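Local coordinates for protein metal-dependent phosphohydrolase, HDOD domain-containing (Geobacter sulfurreducens, PDB 3HC1) that is of unknown biochemical function but binds two iron(III) ions and belongs to the HDOD family, related to metal-dependent phosphohydrolases, at residues E18-V23 against E156-F161; D31-I36 against A97-A102; G38-P43 against P142-V147; A62-L67 against S80-A85; L132-T137 against V231-F236. All blocks are in the same frame, centred on the assembly; numbering follows the deposited sequence. Where two conformers were deposited one is given.

In the fold
Contacts 1, 2, 3 and 5 are largely buried, whereas contact 4 lies nearer the surface. Contacts 2 and 3 share helix 31-39 and touch through the pairs Thr100-Tyr146 and Phe99-Val147; contacts 2 and 4 share helix 82-108 and meet where Arg63 reaches the carbonyl of Cys101. Contact 5 packs against contact 3 through Ala134, Pro142, Val145 and Met233, while contact 1 touches none of the others, its nearest atoms lying about 11 to 13 Å away. Chemistry follows place: contacts 1, 2 and 5 join helices by apolar side chains, contact 3 adds an asparagine pair joined by a hydrogen bond and a water at its outer margin, and contact 4 packs valines on a capped helix start.

Contact 1 of 5, residues E18-V23 against E156-F161; sequences EFMSGV and EVFINF
Phe158 points its ring from helix 154-162 at the C-terminal end of helix 9-21, and its CZ corner is the tight spot of the contact. Val23 CG2 comes within 3.5 Å of Phe158 CZ, and Met20 CG touches the same atom at 3.6 Å. Beyond this methylene the chain of Met20, a selenomethionine, carries its SE over the ring face, 5.2 Å from the centroid and 16° off the normal, a Met-aromatic contact held at a distance. Phe158 can reach this far because its CG lies anti to the backbone N (chi1 175°). In this all-helical HDOD protein the N-terminal helix rests on helix 154-162, which follows the metal ligands His152 and Asp153 in the chain. An alanine in place of Phe158 would be likely to leave Val23 CG2 and Met20 CG facing a gap and the selenium without its ring. Packing is looser toward Phe19, which is partly exposed. Its CD2 sits at the edge of the Phe158 ring, 4.3 Å from CE2, while Phe19 CE2 meets Ile159 CG1 at 3.9 Å, the two side chains crossing at about a right angle. Arg163 adds a cation-pi contact to the Phe19 ring.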
# COMPACT_ATOMS: atom_id res chain seq x y z
N GLU A 18 5.12 -15.67 -16.51
CA GLU A 18 4.54 -15.88 -17.87
C GLU A 18 3.37 -14.95 -18.15
O GLU A 18 3.20 -14.43 -19.27
CB GLU A 18 4.05 -17.32 -18.03
CG GLU A 18 5.11 -18.40 -17.71
CD GLU A 18 6.18 -18.57 -18.81
OE1 GLU A 18 6.14 -17.85 -19.83
OE2 GLU A 18 7.07 -19.44 -18.62
N PHE A 19 2.55 -14.70 -17.13
CA PHE A 19 1.44 -13.73 -17.25
C PHE A 19 1.97 -12.32 -17.62
O PHE A 19 1.30 -11.56 -18.31
CB PHE A 19 0.68 -13.66 -15.90
CG PHE A 19 -0.73 -13.13 -15.99
CD1 PHE A 19 -1.76 -13.94 -16.46
CD2 PHE A 19 -1.04 -11.87 -15.52
CE1 PHE A 19 -3.09 -13.48 -16.50
CE2 PHE A 19 -2.37 -11.41 -15.55
CZ PHE A 19 -3.39 -12.23 -16.05
N MSE A 20 3.14 -11.94 -17.12
CA MSE A 20 3.69 -10.63 -17.51
C MSE A 20 4.39 -10.62 -18.92
O MSE A 20 4.30 -9.65 -19.66
CB MSE A 20 4.63 -10.15 -16.46
CG MSE A 20 3.91 -9.69 -15.26
SE MSE A 20 5.17 -9.54 -13.83
CE MSE A 20 6.37 -8.43 -14.39
N SER A 21 5.08 -11.71 -19.25
CA SER A 21 5.62 -11.98 -20.63
C SER A 21 4.77 -11.52 -21.80
O SER A 21 5.29 -10.99 -22.77
CB SER A 21 5.79 -13.49 -20.85
OG SER A 21 6.73 -14.07 -19.96
N GLY A 22 3.48 -11.78 -21.72
CA GLY A 22 2.58 -11.48 -22.82
C GLY A 22 2.23 -10.01 -22.93
O GLY A 22 1.56 -9.60 -23.88
N VAL A 23 2.65 -9.21 -21.95
CA VAL A 23 2.45 -7.77 -22.02
C VAL A 23 3.72 -7.23 -22.68
O VAL A 23 4.84 -7.53 -22.25
CB VAL A 23 2.24 -7.13 -20.62
CG1 VAL A 23 2.14 -5.59 -20.69
CG2 VAL A 23 1.04 -7.73 -19.95
N GLU A 156 -2.58 -5.89 -8.77
CA GLU A 156 -3.97 -5.67 -9.26
C GLU A 156 -3.98 -4.49 -10.19
O GLU A 156 -4.74 -4.48 -11.15
CB GLU A 156 -4.98 -5.37 -8.13
CG GLU A 156 -5.24 -6.42 -7.15
CD GLU A 156 -6.10 -7.56 -7.69
OE1 GLU A 156 -5.75 -8.10 -8.75
OE2 GLU A 156 -7.11 -7.89 -7.05
N VAL A 157 -3.12 -3.51 -9.94
CA VAL A 157 -2.97 -2.40 -10.83
C VAL A 157 -2.47 -2.91 -12.16
O VAL A 157 -3.00 -2.57 -13.21
CB VAL A 157 -2.02 -1.29 -10.29
CG1 VAL A 157 -1.76 -0.25 -11.38
CG2 VAL A 157 -2.66 -0.63 -9.09
N PHE A 158 -1.48 -3.79 -12.12
CA PHE A 158 -0.97 -4.37 -13.34
C PHE A 158 -2.01 -5.16 -14.11
O PHE A 158 -2.13 -4.99 -15.31
CB PHE A 158 0.21 -5.29 -13.04
CG PHE A 158 0.70 -6.01 -14.25
CD1 PHE A 158 1.55 -5.37 -15.12
CD2 PHE A 158 0.26 -7.29 -14.55
CE1 PHE A 158 2.00 -6.02 -16.25
CE2 PHE A 158 0.70 -7.92 -15.68
CZ PHE A 158 1.56 -7.28 -16.52
N ILE A 159 -2.71 -6.08 -13.43
CA ILE A 159 -3.65 -6.93 -14.13
C ILE A 159 -4.80 -6.06 -14.70
O ILE A 159 -5.25 -6.31 -15.83
CB ILE A 159 -4.22 -8.01 -13.21
CG1 ILE A 159 -3.09 -8.92 -12.70
CG2 ILE A 159 -5.30 -8.85 -13.89
CD1 ILE A 159 -3.59 -9.89 -11.67
N ASN A 160 -5.25 -5.08 -13.90
CA ASN A 160 -6.39 -4.20 -14.25
C ASN A 160 -6.08 -3.39 -15.51
O ASN A 160 -6.90 -3.30 -16.42
CB ASN A 160 -6.76 -3.27 -13.08
CG ASN A 160 -8.04 -2.45 -13.36
OD1 ASN A 160 -9.05 -2.96 -13.89
ND2 ASN A 160 -8.00 -1.19 -13.01
N PHE A 161 -4.88 -2.83 -15.58
CA PHE A 161 -4.52 -1.90 -16.66
C PHE A 161 -3.90 -2.64 -17.85
O PHE A 161 -4.01 -2.18 -18.99
CB PHE A 161 -3.53 -0.84 -16.19
CG PHE A 161 -4.11 0.27 -15.35
CD1 PHE A 161 -5.50 0.54 -15.31
CD2 PHE A 161 -3.24 1.11 -14.64
CE1 PHE A 161 -5.98 1.58 -14.58
CE2 PHE A 161 -3.74 2.17 -13.90
CZ PHE A 161 -5.11 2.40 -13.87

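Contact 2 of 5, residues D31-I36 against A97-A102; sequences DIVLRI and AIFTCA
Ile98 offers its CG2 methyl to two isoleucines of helix 31-39 at once, the centre of the purely aliphatic packing here. Ile32 CD1 approaches Ile98 CG2 to 3.5 Å and Ile36 CD1 approaches the same methyl to 3.6 Å, each of the two side chains crossing that of Ile98 at about a right angle. Ile98 places CG2 anti to its backbone nitrogen, with CG1 anti to the carbonyl carbon (chi1 -67°), and thereby turns the single methyl to its partners. Ala102, one turn on, is small enough to receive two branches: Val33 CG2 lies 3.7 Å from Ala102 CB, and Ile32 CG2 lies 3.8 Å from it. The aromatic part belongs to Phe99. Val33 CG1 meets Phe99 CE1 at 3.5 Å, approaching the ring obliquely, and Ile36 CG2 lies more loosely near Phe99 CB. The polar side chain of Thr100 serves other neighbours: its OG1 is hydrogen-bonded to Tyr146 OH and to Glu96 O. Further apolar cover comes from Leu53 on Ile32, and from Val50, Leu54 and Val64 on Ile98. The two helical segments run roughly antiparallel, at 146°, with their axes 9.3 Å apart, a separation typical of close packing between helices in the core of an all-helical domain such as HDOD.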
# COMPACT_ATOMS: atom_id res chain seq x y z
N ASP A 31 12.10 7.23 -11.26
CA ASP A 31 13.35 7.04 -10.52
C ASP A 31 13.25 7.55 -9.09
O ASP A 31 13.90 7.00 -8.17
CB ASP A 31 14.55 7.69 -11.22
CG ASP A 31 14.89 7.00 -12.51
OD1 ASP A 31 14.15 7.20 -13.51
OD2 ASP A 31 15.85 6.20 -12.51
N ILE A 32 12.44 8.58 -8.88
CA ILE A 32 12.32 9.18 -7.53
C ILE A 32 11.69 8.18 -6.53
O ILE A 32 12.04 8.15 -5.34
CB ILE A 32 11.60 10.57 -7.55
CG1 ILE A 32 11.88 11.33 -6.23
CG2 ILE A 32 10.14 10.44 -7.84
CD1 ILE A 32 11.65 12.84 -6.29
N VAL A 33 10.77 7.37 -7.04
CA VAL A 33 10.09 6.33 -6.25
C VAL A 33 11.11 5.25 -5.87
O VAL A 33 11.26 4.94 -4.69
CB VAL A 33 8.82 5.81 -7.01
CG1 VAL A 33 8.26 4.54 -6.40
CG2 VAL A 33 7.75 6.84 -6.99
N LEU A 34 11.88 4.75 -6.84
CA LEU A 34 12.97 3.80 -6.54
C LEU A 34 14.06 4.44 -5.65
O LEU A 34 14.55 3.80 -4.71
CB LEU A 34 13.58 3.18 -7.85
CG LEU A 34 14.72 2.11 -7.75
CD1 LEU A 34 14.20 0.70 -7.39
CD2 LEU A 34 15.59 2.01 -9.03
N ARG A 35 14.40 5.70 -5.90
CA ARG A 35 15.43 6.37 -5.08
C ARG A 35 14.97 6.47 -3.62
O ARG A 35 15.68 6.04 -2.70
CB ARG A 35 15.77 7.77 -5.64
CG ARG A 35 16.89 8.52 -4.86
N ILE A 36 13.75 6.98 -3.43
CA ILE A 36 13.16 7.11 -2.09
C ILE A 36 13.01 5.75 -1.42
O ILE A 36 13.45 5.57 -0.30
CB ILE A 36 11.80 7.89 -2.10
CG1 ILE A 36 12.06 9.38 -2.33
CG2 ILE A 36 11.08 7.74 -0.75
CD1 ILE A 36 10.81 10.17 -2.59
N ALA A 97 5.46 12.12 1.39
CA ALA A 97 4.58 12.93 0.54
C ALA A 97 5.03 12.86 -0.94
O ALA A 97 4.19 12.75 -1.86
CB ALA A 97 4.54 14.38 1.03
N ILE A 98 6.33 12.95 -1.16
CA ILE A 98 6.90 12.86 -2.54
C ILE A 98 6.60 11.47 -3.16
O ILE A 98 6.12 11.36 -4.32
CB ILE A 98 8.43 13.17 -2.57
CG1 ILE A 98 8.68 14.65 -2.21
CG2 ILE A 98 8.99 12.90 -3.95
CD1 ILE A 98 10.14 15.05 -2.15
N PHE A 99 6.87 10.44 -2.39
CA PHE A 99 6.59 9.09 -2.82
C PHE A 99 5.13 8.95 -3.28
O PHE A 99 4.87 8.43 -4.35
CB PHE A 99 6.88 8.10 -1.68
CG PHE A 99 6.65 6.69 -2.06
CD1 PHE A 99 7.65 5.96 -2.68
CD2 PHE A 99 5.43 6.09 -1.81
CE1 PHE A 99 7.43 4.64 -3.04
CE2 PHE A 99 5.21 4.76 -2.17
CZ PHE A 99 6.21 4.06 -2.78
N THR A 100 4.22 9.47 -2.47
CA THR A 100 2.77 9.41 -2.71
C THR A 100 2.38 10.17 -3.97
O THR A 100 1.59 9.69 -4.79
CB THR A 100 2.02 9.95 -1.46
OG1 THR A 100 2.37 9.11 -0.34
CG2 THR A 100 0.51 9.94 -1.64
N CYS A 101 2.95 11.37 -4.12
CA CYS A 101 2.58 12.23 -5.23
C CYS A 101 3.16 11.78 -6.53
O CYS A 101 2.59 12.10 -7.54
CB CYS A 101 2.97 13.69 -4.97
SG CYS A 101 2.02 14.33 -3.60
N ALA A 102 4.23 11.00 -6.48
CA ALA A 102 4.84 10.43 -7.69
C ALA A 102 4.19 9.10 -8.04
O ALA A 102 3.97 8.82 -9.19
CB ALA A 102 6.37 10.25 -7.54

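Contact 3 of 5, residues G38-P43 against P142-V147; sequences GKLNDP and PVNVYV
Asn41 and Asn144 join their side-chain amides across the contact, where the turn after helix 31-39 meets helix 142-150. Asn144 ND2 donates to Asn41 OD1 at 3.1 Å, with an N-H...O angle of 146°, and arrives above the carbonyl plane instead of on a lone pair; the amide planes are 39° apart. Water 1 lies beside the pair, accepting from Asn144 ND2 at 2.9 Å and only weakly from Asn41 ND2. In Asn144 the amide carbon CG lies anti to the carbonyl carbon and beside the backbone N (chi1 -65°), which swings the amide out toward the turn. The turn of the amide then lays Asn144 OD1 against Leu40, 3.3 Å from Leu40 CB, as the two side chains slide past each other in opposite directions. Leu40 CG also lies anti to its carbonyl carbon, which spreads the two methyls over the helix: CD2 meets Val143 CG1 at 3.7 Å, while CD1 reaches toward Val147 CG2, 4.0 Å away, tip to tip. The type I turn Lys39-Asp42 thus pairs a buried apolar centre round Leu40 with a polar, hydrated margin at Asn41, where Asn144 ND2 is shared between an amide oxygen and a water.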
# COMPACT_ATOMS: atom_id res chain seq x y z
N GLY A 38 14.77 3.24 -1.85
CA GLY A 38 16.14 2.83 -1.45
C GLY A 38 16.77 3.50 -0.23
O GLY A 38 17.64 2.91 0.45
N LYS A 39 16.33 4.72 0.09
CA LYS A 39 16.96 5.54 1.12
C LYS A 39 16.20 5.58 2.47
O LYS A 39 16.63 6.23 3.42
CB LYS A 39 17.12 6.96 0.58
CG LYS A 39 17.93 7.09 -0.73
CD LYS A 39 19.39 7.44 -0.45
CE LYS A 39 20.23 7.44 -1.73
NZ LYS A 39 20.12 8.69 -2.58
N LEU A 40 15.10 4.86 2.56
CA LEU A 40 14.23 4.97 3.71
C LEU A 40 14.91 4.77 5.06
O LEU A 40 14.46 5.34 6.08
CB LEU A 40 13.04 4.02 3.55
CG LEU A 40 12.02 4.49 2.49
CD1 LEU A 40 11.00 3.42 2.16
CD2 LEU A 40 11.34 5.80 2.97
N ASN A 41 15.99 3.99 5.10
CA ASN A 41 16.66 3.69 6.37
C ASN A 41 17.80 4.64 6.77
O ASN A 41 18.31 4.52 7.89
CB ASN A 41 17.13 2.23 6.39
CG ASN A 41 15.97 1.26 6.45
OD1 ASN A 41 15.02 1.47 7.20
ND2 ASN A 41 16.03 0.19 5.66
N ASP A 42 18.16 5.57 5.89
CA ASP A 42 19.26 6.52 6.12
C ASP A 42 18.72 7.75 6.90
O ASP A 42 18.07 8.62 6.32
CB ASP A 42 19.87 6.94 4.76
CG ASP A 42 19.96 5.78 3.75
OD1 ASP A 42 19.37 4.71 4.02
OD2 ASP A 42 20.59 5.94 2.68
N PRO A 43 19.00 7.83 8.22
CA PRO A 43 18.49 9.02 8.93
C PRO A 43 19.17 10.37 8.57
O PRO A 43 18.59 11.44 8.80
CB PRO A 43 18.73 8.69 10.42
CG PRO A 43 19.54 7.37 10.45
CD PRO A 43 19.96 7.08 9.06
N PRO A 142 8.36 4.06 10.46
CA PRO A 142 7.00 3.83 9.95
C PRO A 142 6.78 4.20 8.48
O PRO A 142 5.85 3.68 7.85
CB PRO A 142 6.12 4.70 10.85
CG PRO A 142 7.08 5.64 11.60
CD PRO A 142 8.41 5.02 11.59
N VAL A 143 7.60 5.09 7.91
CA VAL A 143 7.47 5.37 6.49
C VAL A 143 7.68 4.10 5.63
O VAL A 143 7.05 3.96 4.59
CB VAL A 143 8.31 6.62 6.03
CG1 VAL A 143 8.13 6.87 4.52
CG2 VAL A 143 7.83 7.88 6.79
N ASN A 144 8.54 3.18 6.07
CA ASN A 144 8.78 1.90 5.37
C ASN A 144 7.50 1.04 5.31
O ASN A 144 7.23 0.39 4.30
CB ASN A 144 9.84 1.05 6.06
CG ASN A 144 11.20 1.68 6.05
OD1 ASN A 144 11.34 2.89 6.15
ND2 ASN A 144 12.20 0.86 5.97
N VAL A 145 6.70 1.14 6.36
CA VAL A 145 5.42 0.43 6.41
C VAL A 145 4.44 1.13 5.49
O VAL A 145 3.62 0.49 4.83
CB VAL A 145 4.85 0.37 7.84
CG1 VAL A 145 3.60 -0.48 7.89
CG2 VAL A 145 5.87 -0.18 8.82
N TYR A 146 4.43 2.45 5.52
CA TYR A 146 3.59 3.22 4.63
C TYR A 146 3.84 2.83 3.14
O TYR A 146 2.90 2.57 2.39
CB TYR A 146 3.82 4.72 4.81
CG TYR A 146 2.95 5.58 3.90
CD1 TYR A 146 3.39 5.94 2.64
CD2 TYR A 146 1.71 6.05 4.30
CE1 TYR A 146 2.64 6.71 1.80
CE2 TYR A 146 0.93 6.87 3.43
CZ TYR A 146 1.40 7.16 2.19
OH TYR A 146 0.69 7.96 1.34
N VAL A 147 5.10 2.83 2.74
CA VAL A 147 5.48 2.56 1.36
C VAL A 147 5.09 1.10 0.98
O VAL A 147 4.48 0.92 -0.05
CB VAL A 147 6.98 2.84 1.11
CG1 VAL A 147 7.46 2.19 -0.19
CG2 VAL A 147 7.25 4.37 1.08
O HOH W 1 13.27 -1.83 6.25

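Contact 4 of 5, residues A62-L67 against S80-A85; sequences ARVVHL and SSIRDA
Val65 presses a methyl on bare backbone: its CG1 lies just 3.2 Å from Ser80 O, a close approach of an aliphatic group to a carbonyl oxygen. The second methyl of Val65, CG2, settles at 3.6 Å from Ile82 N and also beside Ser81 C, so that the two branches touch successive points along one side of the chain as it enters helix 82-108. CG1 lies anti to the backbone N and CG2 anti to the carbonyl carbon (chi1 -179°), a setting that faces both branches toward residues 80 to 82. Replacing Val65 with an alanine would remove both methyls and would probably open a gap over Ser80 O and the first turn of the helix, leaving Ile82 N without the branch that covers it. Val64 meets the side chain of Ile82 instead, with CG1 3.7 Å from Ile82 CD1. On the far side from Val65, polar bonds hold this chain entry in place. Asp84 OD2 accepts three donors: Ser80 N, Ser80 OG and Ser81 N, the last almost straight at 175° and coming from above the carboxylate plane. In return Asp84 N donates a hydrogen bond to Ser81 OG at 3.1 Å. Arg63, on helix 58-69, forms a salt bridge with Asp105 further along helix 82-108 and thus ties the two helices a second time. Far from the iron ions, the reciprocal bonds of Ser81 and Asp84 are those of a capping box, with Ser81 as N-cap of the long helix that valines of helix 58-69 pack against.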
# COMPACT_ATOMS: atom_id res chain seq x y z
N ALA A 62 3.59 21.07 -6.95
CA ALA A 62 2.23 21.47 -6.56
C ALA A 62 1.43 20.35 -5.89
O ALA A 62 0.64 20.60 -4.97
CB ALA A 62 1.47 22.00 -7.78
N ARG A 63 1.63 19.11 -6.34
CA ARG A 63 0.99 17.97 -5.71
C ARG A 63 1.47 17.84 -4.27
O ARG A 63 0.66 17.69 -3.36
CB ARG A 63 1.26 16.66 -6.46
CG ARG A 63 0.41 16.42 -7.71
CD ARG A 63 0.81 15.10 -8.30
NE ARG A 63 0.50 14.96 -9.71
CZ ARG A 63 0.88 13.90 -10.44
NH1 ARG A 63 1.59 12.91 -9.90
NH2 ARG A 63 0.56 13.84 -11.72
N VAL A 64 2.80 17.95 -4.08
CA VAL A 64 3.39 17.80 -2.75
C VAL A 64 2.90 18.89 -1.78
O VAL A 64 2.49 18.60 -0.65
CB VAL A 64 4.92 17.76 -2.80
CG1 VAL A 64 5.52 17.88 -1.39
CG2 VAL A 64 5.39 16.50 -3.50
N VAL A 65 2.90 20.14 -2.24
CA VAL A 65 2.36 21.25 -1.43
C VAL A 65 0.89 20.98 -1.01
O VAL A 65 0.52 21.21 0.15
CB VAL A 65 2.53 22.60 -2.15
CG1 VAL A 65 2.00 23.75 -1.30
CG2 VAL A 65 3.99 22.81 -2.46
N HIS A 66 0.09 20.43 -1.93
CA HIS A 66 -1.31 20.07 -1.62
C HIS A 66 -1.43 19.00 -0.52
O HIS A 66 -2.18 19.15 0.43
CB HIS A 66 -2.04 19.65 -2.90
CG HIS A 66 -3.45 19.20 -2.68
ND1 HIS A 66 -4.51 20.08 -2.63
CD2 HIS A 66 -3.97 17.97 -2.50
CE1 HIS A 66 -5.63 19.41 -2.42
NE2 HIS A 66 -5.33 18.12 -2.33
N LEU A 67 -0.69 17.91 -0.65
CA LEU A 67 -0.74 16.85 0.38
C LEU A 67 -0.18 17.38 1.70
O LEU A 67 -0.73 17.10 2.74
CB LEU A 67 0.04 15.64 -0.09
CG LEU A 67 0.01 14.38 0.77
CD1 LEU A 67 -1.48 13.99 1.12
CD2 LEU A 67 0.74 13.28 0.01
N SER A 80 2.08 26.49 1.81
CA SER A 80 1.79 27.15 0.54
C SER A 80 2.92 27.01 -0.47
O SER A 80 2.67 26.89 -1.67
CB SER A 80 1.47 28.62 0.78
OG SER A 80 1.82 29.01 2.11
N SER A 81 4.15 27.04 0.02
CA SER A 81 5.31 26.70 -0.79
C SER A 81 5.89 25.35 -0.38
O SER A 81 5.59 24.81 0.69
CB SER A 81 6.39 27.77 -0.63
OG SER A 81 6.83 27.84 0.72
N ILE A 82 6.73 24.83 -1.27
CA ILE A 82 7.58 23.70 -0.97
C ILE A 82 8.59 23.98 0.17
O ILE A 82 8.93 23.09 0.97
CB ILE A 82 8.31 23.27 -2.26
CG1 ILE A 82 8.83 21.85 -2.11
CG2 ILE A 82 9.37 24.31 -2.70
CD1 ILE A 82 7.67 20.81 -2.00
N ARG A 83 9.06 25.23 0.26
CA ARG A 83 9.92 25.63 1.37
C ARG A 83 9.19 25.41 2.72
O ARG A 83 9.77 24.87 3.68
CB ARG A 83 10.39 27.08 1.16
CG ARG A 83 11.32 27.62 2.25
CD ARG A 83 12.45 26.65 2.60
NE ARG A 83 13.47 27.26 3.46
CZ ARG A 83 14.40 26.57 4.12
NH1 ARG A 83 14.45 25.24 4.04
NH2 ARG A 83 15.28 27.21 4.89
N ASP A 84 7.91 25.79 2.78
CA ASP A 84 7.06 25.53 3.94
C ASP A 84 6.99 24.02 4.24
O ASP A 84 7.07 23.60 5.40
CB ASP A 84 5.61 26.02 3.71
CG ASP A 84 5.46 27.54 3.67
OD1 ASP A 84 6.30 28.28 4.26
OD2 ASP A 84 4.46 28.00 3.06
N ALA A 85 6.78 23.21 3.20
CA ALA A 85 6.64 21.78 3.36
C ALA A 85 7.94 21.23 3.98
O ALA A 85 7.91 20.55 4.98
CB ALA A 85 6.30 21.11 2.02

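Contact 5 of 5, residues L132-T137 against V231-F236; sequences LIAERT and VAMVAF
Phe236 is the flat group of the contact, and Ile133 CD1 comes to its ring obliquely, 3.3 Å from Phe236 CD1 and 3.7 Å from CE1. The two side chains cross at about a right angle. Two more aromatic groups meet the same ring: His264 meets it edge-to-face, and Trp267 lies against it with the planes at about 55°. Phe236 CG is anti to the backbone N (chi1 178°), which sends the ring out from helix 229-243 toward Ile133. The other large partner is Met233, a selenomethionine whose chain is extended beyond CG. It slides past Ile133 in the opposite direction, its CG 3.8 Å from Ile133 CG2, and runs on along helix 116-136 until SE stands 3.7 Å from Ala134 CA. At its end Met233 CE lies 3.5 Å from Thr137 OG1. That hydroxyl is already engaged within its own segment, donating to Ile133 O at 2.8 Å; Thr137 N reaches the same oxygen from the opposite face of the carbonyl plane, so a single acceptor takes two donors and fixes the threonine's rotation. Val145 of helix 142-150 packs on both Ala134 and Met233. The helical segments cross at 130°, their axes 10.0 Å apart. Helix 116-136 also carries the iron ligand His122 and helix 229-243 carries Asp238, so this apolar packing joins two helices that bear ligands of the metal site, consistent with the H...HD...D pattern of HD-type domains.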
# COMPACT_ATOMS: atom_id res chain seq x y z
N LEU A 132 -0.32 3.97 10.76
CA LEU A 132 -0.87 4.23 12.11
C LEU A 132 -0.50 3.10 13.07
O LEU A 132 -0.06 3.36 14.22
CB LEU A 132 -2.39 4.42 12.08
CG LEU A 132 -2.95 5.69 11.44
CD1 LEU A 132 -4.44 5.52 11.15
CD2 LEU A 132 -2.67 6.93 12.31
N ILE A 133 -0.65 1.85 12.59
CA ILE A 133 -0.27 0.70 13.37
C ILE A 133 1.24 0.69 13.74
O ILE A 133 1.61 0.37 14.90
CB ILE A 133 -0.75 -0.61 12.74
CG1 ILE A 133 -2.29 -0.62 12.69
CG2 ILE A 133 -0.21 -1.82 13.54
CD1 ILE A 133 -2.90 -1.50 11.66
N ALA A 134 2.09 1.03 12.76
CA ALA A 134 3.51 1.13 12.96
C ALA A 134 3.79 2.07 14.14
O ALA A 134 4.53 1.75 15.05
CB ALA A 134 4.14 1.70 11.77
N GLU A 135 3.17 3.23 14.08
CA GLU A 135 3.30 4.23 15.13
C GLU A 135 2.82 3.74 16.49
O GLU A 135 3.54 3.87 17.49
CB GLU A 135 2.60 5.54 14.69
CG GLU A 135 3.30 6.16 13.46
CD GLU A 135 2.52 7.30 12.79
OE1 GLU A 135 1.28 7.39 12.94
OE2 GLU A 135 3.17 8.11 12.12
N ARG A 136 1.64 3.12 16.54
CA ARG A 136 1.09 2.67 17.82
C ARG A 136 1.82 1.50 18.45
O ARG A 136 1.70 1.27 19.67
CB ARG A 136 -0.41 2.29 17.71
CG ARG A 136 -1.32 3.41 17.31
CD ARG A 136 -1.38 4.55 18.30
NE ARG A 136 -2.20 5.60 17.71
CZ ARG A 136 -1.77 6.55 16.88
NH1 ARG A 136 -0.49 6.67 16.56
NH2 ARG A 136 -2.65 7.41 16.37
N THR A 137 2.58 0.76 17.67
CA THR A 137 3.27 -0.41 18.18
C THR A 137 4.76 -0.11 18.36
O THR A 137 5.54 -0.99 18.70
CB THR A 137 3.05 -1.62 17.24
OG1 THR A 137 3.57 -1.33 15.93
CG2 THR A 137 1.55 -2.00 17.18
N VAL A 231 5.06 -6.75 6.97
CA VAL A 231 4.09 -7.55 6.27
C VAL A 231 2.85 -7.72 7.15
O VAL A 231 1.72 -7.56 6.68
CB VAL A 231 4.59 -8.98 5.92
CG1 VAL A 231 3.52 -9.63 4.98
CG2 VAL A 231 5.97 -8.98 5.27
N ALA A 232 3.08 -8.03 8.43
CA ALA A 232 2.00 -8.22 9.37
C ALA A 232 1.13 -6.95 9.45
O ALA A 232 -0.11 -7.06 9.43
CB ALA A 232 2.57 -8.62 10.74
N MSE A 233 1.77 -5.77 9.47
CA MSE A 233 1.08 -4.48 9.52
C MSE A 233 0.21 -4.23 8.30
O MSE A 233 -0.96 -3.78 8.41
CB MSE A 233 2.10 -3.31 9.78
CG MSE A 233 2.51 -3.35 11.29
SE MSE A 233 4.05 -2.25 11.53
CE MSE A 233 4.56 -3.18 13.16
N VAL A 234 0.77 -4.51 7.15
CA VAL A 234 0.06 -4.27 5.87
C VAL A 234 -1.02 -5.33 5.69
O VAL A 234 -2.12 -5.00 5.20
CB VAL A 234 1.05 -4.24 4.69
CG1 VAL A 234 0.33 -4.31 3.25
CG2 VAL A 234 2.04 -3.03 4.82
N ALA A 235 -0.74 -6.59 6.06
CA ALA A 235 -1.81 -7.61 5.94
C ALA A 235 -2.98 -7.24 6.81
O ALA A 235 -4.13 -7.36 6.35
CB ALA A 235 -1.36 -9.05 6.32
N PHE A 236 -2.72 -6.80 8.06
CA PHE A 236 -3.82 -6.34 8.93
C PHE A 236 -4.56 -5.17 8.31
O PHE A 236 -5.81 -5.17 8.21
CB PHE A 236 -3.37 -6.02 10.37
CG PHE A 236 -4.47 -5.51 11.22
CD1 PHE A 236 -4.82 -4.18 11.18
CD2 PHE A 236 -5.24 -6.39 11.97
CE1 PHE A 236 -5.87 -3.71 11.89
CE2 PHE A 236 -6.30 -5.92 12.70
CZ PHE A 236 -6.62 -4.59 12.66